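Local coordinates for protein VP5 (Halorubrum pleomorphic virus 2, PDB 6QGI) that probably mediates fusion of the viral envelope with the membrane of its haloarchaeal host during entry, at residues A97-V102 and S244-W249; T130-N133 and G138-D141. All blocks are in the same frame, centred on the assembly; numbering follows the deposited sequence.

Contact 1 of 2, residues A97-V102 and S244-W249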
loop_
_atom_site.group_PDB
_atom_site.type_symbol
_atom_site.label_atom_id
_atom_site.label_comp_id
_atom_site.label_asym_id
_atom_site.label_seq_id
_atom_site.Cartn_x
_atom_site.Cartn_y
_atom_site.Cartn_z
ATOM N N ALA A 97 -26.898 -11.697 15.093
ATOM C CA ALA A 97 -25.652 -12.456 14.976
ATOM C C ALA A 97 -24.891 -12.044 13.727
ATOM O O ALA A 97 -23.665 -11.948 13.757
ATOM C CB ALA A 97 -25.947 -13.941 14.937
ATOM N N ALA A 98 -25.626 -11.785 12.636
ATOM C CA ALA A 98 -25.065 -11.344 11.366
ATOM C C ALA A 98 -24.497 -9.928 11.485
ATOM O O ALA A 98 -23.348 -9.722 11.100
ATOM C CB ALA A 98 -26.125 -11.401 10.279
ATOM N N THR A 99 -25.276 -8.973 12.055
ATOM C CA THR A 99 -24.880 -7.564 12.222
ATOM C C THR A 99 -23.671 -7.404 13.149
ATOM O O THR A 99 -22.814 -6.562 12.874
ATOM C CB THR A 99 -26.044 -6.699 12.730
ATOM O OG1 THR A 99 -26.537 -7.235 13.956
ATOM C CG2 THR A 99 -27.166 -6.562 11.714
ATOM N N THR A 100 -23.597 -8.215 14.227
ATOM C CA THR A 100 -22.500 -8.211 15.198
ATOM C C THR A 100 -21.197 -8.553 14.485
ATOM O O THR A 100 -20.178 -7.931 14.775
ATOM C CB THR A 100 -22.812 -9.165 16.364
ATOM O OG1 THR A 100 -23.987 -8.690 17.015
ATOM C CG2 THR A 100 -21.685 -9.258 17.385
ATOM N N GLU A 101 -21.240 -9.494 13.524
ATOM C CA GLU A 101 -20.076 -9.887 12.734
ATOM C C GLU A 101 -19.666 -8.765 11.785
ATOM O O GLU A 101 -18.469 -8.559 11.593
ATOM C CB GLU A 101 -20.335 -11.187 11.967
ATOM C CG GLU A 101 -20.384 -12.411 12.868
ATOM C CD GLU A 101 -19.114 -12.733 13.630
ATOM O OE1 GLU A 101 -18.134 -13.188 12.996
ATOM O OE2 GLU A 101 -19.101 -12.531 14.866
ATOM N N VAL A 102 -20.651 -8.021 11.227
ATOM C CA VAL A 102 -20.428 -6.867 10.339
ATOM C C VAL A 102 -19.724 -5.778 11.147
ATOM O O VAL A 102 -18.672 -5.292 10.742
ATOM C CB VAL A 102 -21.756 -6.336 9.705
ATOM C CG1 VAL A 102 -21.538 -5.055 8.898
ATOM C CG2 VAL A 102 -22.427 -7.392 8.849
ATOM N N SER A 244 -27.821 -2.956 5.872
ATOM C CA SER A 244 -29.117 -2.928 5.185
ATOM C C SER A 244 -29.300 -4.163 4.303
ATOM O O SER A 244 -30.405 -4.708 4.221
ATOM C CB SER A 244 -29.248 -1.663 4.340
ATOM O OG SER A 244 -28.970 -0.499 5.102
ATOM N N GLY A 245 -28.209 -4.585 3.665
ATOM C CA GLY A 245 -28.166 -5.743 2.783
ATOM C C GLY A 245 -28.315 -7.065 3.505
ATOM O O GLY A 245 -29.009 -7.951 3.005
ATOM N N ILE A 246 -27.682 -7.213 4.688
ATOM C CA ILE A 246 -27.782 -8.445 5.473
ATOM C C ILE A 246 -29.192 -8.531 6.091
ATOM O O ILE A 246 -29.727 -9.634 6.177
ATOM C CB ILE A 246 -26.625 -8.655 6.505
ATOM C CG1 ILE A 246 -26.461 -10.146 6.886
ATOM C CG2 ILE A 246 -26.727 -7.758 7.751
ATOM C CD1 ILE A 246 -25.863 -11.037 5.829
ATOM N N SER A 247 -29.821 -7.373 6.419
ATOM C CA SER A 247 -31.196 -7.309 6.938
ATOM C C SER A 247 -32.184 -7.782 5.869
ATOM O O SER A 247 -33.218 -8.365 6.201
ATOM C CB SER A 247 -31.541 -5.895 7.395
ATOM O OG SER A 247 -32.787 -5.873 8.074
ATOM N N THR A 248 -31.845 -7.534 4.585
ATOM C CA THR A 248 -32.617 -7.956 3.417
ATOM C C THR A 248 -32.323 -9.445 3.174
ATOM O O THR A 248 -33.256 -10.213 2.960
ATOM C CB THR A 248 -32.292 -7.056 2.204
ATOM O OG1 THR A 248 -32.571 -5.696 2.545
ATOM C CG2 THR A 248 -33.078 -7.439 0.951
ATOM N N TRP A 249 -31.034 -9.848 3.246
ATOM C CA TRP A 249 -30.571 -11.226 3.049
ATOM C C TRP A 249 -31.235 -12.185 4.040
ATOM O O TRP A 249 -31.703 -13.239 3.622
ATOM C CB TRP A 249 -29.034 -11.325 3.143
ATOM C CG TRP A 249 -28.506 -12.674 2.751
ATOM C CD1 TRP A 249 -28.195 -13.095 1.494
ATOM C CD2 TRP A 249 -28.272 -13.793 3.618
ATOM N NE1 TRP A 249 -27.800 -14.410 1.518
ATOM C CE2 TRP A 249 -27.811 -14.856 2.812
ATOM C CE3 TRP A 249 -28.404 -14.001 5.004
ATOM C CZ2 TRP A 249 -27.480 -16.108 3.342
ATOM C CZ3 TRP A 249 -28.074 -15.240 5.526
ATOM C CH2 TRP A 249 -27.626 -16.280 4.699
#
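Ile246 packs across this helix-helix contact, with Ala98 as its main partner. Ile246 has the most surface buried between 97-102 and 244-249. Its CG1 lies 3.6 Å from CB of Ala98. The methyl of Ala98 points at the facing helix, and its small size lets the isoleucine come close. CG1 is anti to the backbone N (chi1 -158°), which puts this branch against Ala98. The other branch, CG2, meets the neighbouring residue: it sits 4.2 Å from CG2 of Thr99, and the two side chains meet at a slant. One turn on from Ala98, CG2 of Val102 lies more loosely against the same isoleucine methyl, at 4.5 Å.

No hydrogen bond crosses between the two segments. Thr99 offers only its methyl here. Its OG1 bonds back to its own helix, at the carbonyls of Leu95 and Asp96. Leu95 also touches Ile246, so the apolar patch extends one turn further back. Val102 packs in addition on Leu239 and Val242, and on Ala77 of helix 66-86.

The helix axes are 10.0 Å apart at closest approach and run at 156° to each other. The contact is thus near-antiparallel packing of two long helices, 91-133 and 225-253. With helix 66-86 alongside, it forms part of the buried apolar core of a helical bundle in the N-terminal envelope-protein region.

Contact 2 of 2, residues T130-N133 and G138-D141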
loop_
_atom_site.group_PDB
_atom_site.type_symbol
_atom_site.label_atom_id
_atom_site.label_comp_id
_atom_site.label_asym_id
_atom_site.label_seq_id
_atom_site.Cartn_x
_atom_site.Cartn_y
_atom_site.Cartn_z
ATOM N N THR A 130 9.943 19.316 18.402
ATOM C CA THR A 130 11.365 19.345 18.047
ATOM C C THR A 130 11.711 20.610 17.231
ATOM O O THR A 130 12.797 21.166 17.409
ATOM C CB THR A 130 11.739 18.065 17.271
ATOM O OG1 THR A 130 11.298 16.922 17.994
ATOM C CG2 THR A 130 13.217 17.932 17.051
ATOM N N VAL A 131 10.793 21.063 16.357
ATOM C CA VAL A 131 10.999 22.249 15.517
ATOM C C VAL A 131 10.959 23.514 16.406
ATOM O O VAL A 131 11.943 24.251 16.425
ATOM C CB VAL A 131 10.011 22.306 14.312
ATOM C CG1 VAL A 131 10.105 23.633 13.579
ATOM C CG2 VAL A 131 10.264 21.155 13.336
ATOM N N VAL A 132 9.872 23.721 17.184
ATOM C CA VAL A 132 9.725 24.869 18.093
ATOM C C VAL A 132 10.911 24.921 19.084
ATOM O O VAL A 132 11.527 25.981 19.227
ATOM C CB VAL A 132 8.350 24.863 18.826
ATOM C CG1 VAL A 132 8.326 25.827 20.013
ATOM C CG2 VAL A 132 7.216 25.192 17.862
ATOM N N ASN A 133 11.253 23.773 19.717
ATOM C CA ASN A 133 12.343 23.664 20.693
ATOM C C ASN A 133 13.719 23.951 20.087
ATOM O O ASN A 133 14.594 24.426 20.821
ATOM C CB ASN A 133 12.351 22.301 21.376
ATOM C CG ASN A 133 11.290 22.162 22.437
ATOM O OD1 ASN A 133 11.158 22.998 23.340
ATOM N ND2 ASN A 133 10.512 21.096 22.358
ATOM N N GLY A 138 12.206 27.524 13.137
ATOM C CA GLY A 138 10.779 27.674 13.389
ATOM C C GLY A 138 10.000 26.835 12.396
ATOM O O GLY A 138 10.588 26.272 11.468
ATOM N N LYS A 139 8.676 26.731 12.581
ATOM C CA LYS A 139 7.800 25.922 11.724
ATOM C C LYS A 139 7.874 26.325 10.242
ATOM O O LYS A 139 7.837 25.448 9.381
ATOM C CB LYS A 139 6.350 25.969 12.217
ATOM C CG LYS A 139 6.134 25.202 13.517
ATOM C CD LYS A 139 4.685 25.227 13.963
ATOM C CE LYS A 139 4.539 24.642 15.340
ATOM N NZ LYS A 139 3.178 24.857 15.888
ATOM N N GLY A 140 8.039 27.619 9.973
ATOM C CA GLY A 140 8.126 28.170 8.624
ATOM C C GLY A 140 9.370 27.813 7.834
ATOM O O GLY A 140 9.405 28.032 6.621
ATOM N N ASP A 141 10.399 27.264 8.503
ATOM C CA ASP A 141 11.661 26.855 7.874
ATOM C C ASP A 141 11.587 25.414 7.347
ATOM O O ASP A 141 12.420 25.026 6.518
ATOM C CB ASP A 141 12.834 27.000 8.859
ATOM C CG ASP A 141 13.048 28.417 9.362
ATOM O OD1 ASP A 141 13.325 29.308 8.528
ATOM O OD2 ASP A 141 12.944 28.633 10.590
#
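The CG1 methyl of Val131 rests on the flat face of the peptide that joins Gly138 to Lys139. It is 3.4 Å from the carbonyl C of Gly138 and 3.6 Å from N of Lys139. The methyl therefore lies above the peptide group and not at its rim. CG1 is anti to the backbone N (chi1 172°), and this carries it out from the helix to the returning chain. Val131 is buried; Val44 of helix 37-60 and Val142 also pack on it.

Val132 makes the second touch, nearer the surface. Its CG2 meets CE of Lys139 at 3.7 Å, and the valine branch lies at an angle to the lysine chain. Lys139 is extended beyond CG, with its last three torsions all close to 180°. Its apolar stem can thus run past Val132 while NZ reaches further on. There NZ bonds the carbonyl O of Leu156 and forms a salt bridge with Asp155.

The loop is braced from within. N of Asp141 bonds O of Gly138. In return, N of Gly138 gives a nearly straight 2.9 Å bond to OD2 of Asp141, which accepts through its anti lone pair. Residues 138-141 form a type I beta turn. The whole is a local chain reversal, in which the turn folds back onto the last turn of helix 91-133.

Both contacts use helix 91-133, one near its start and one at its end. Their centres are 50 Å apart, and nothing in one touches the other. Contact 1 is buried and joins two helices that are distant in sequence. Its touches are all between hydrocarbon groups. Contact 2 is partly buried and local, with only four residues between its segments. Here valine methyls meet a backbone peptide and a lysine stem, and the turn adds its own polar bonds. The first contact sets one helix against another in the bundle. The second packs the start of the loop that leads toward strand 155-159 back on the helix end.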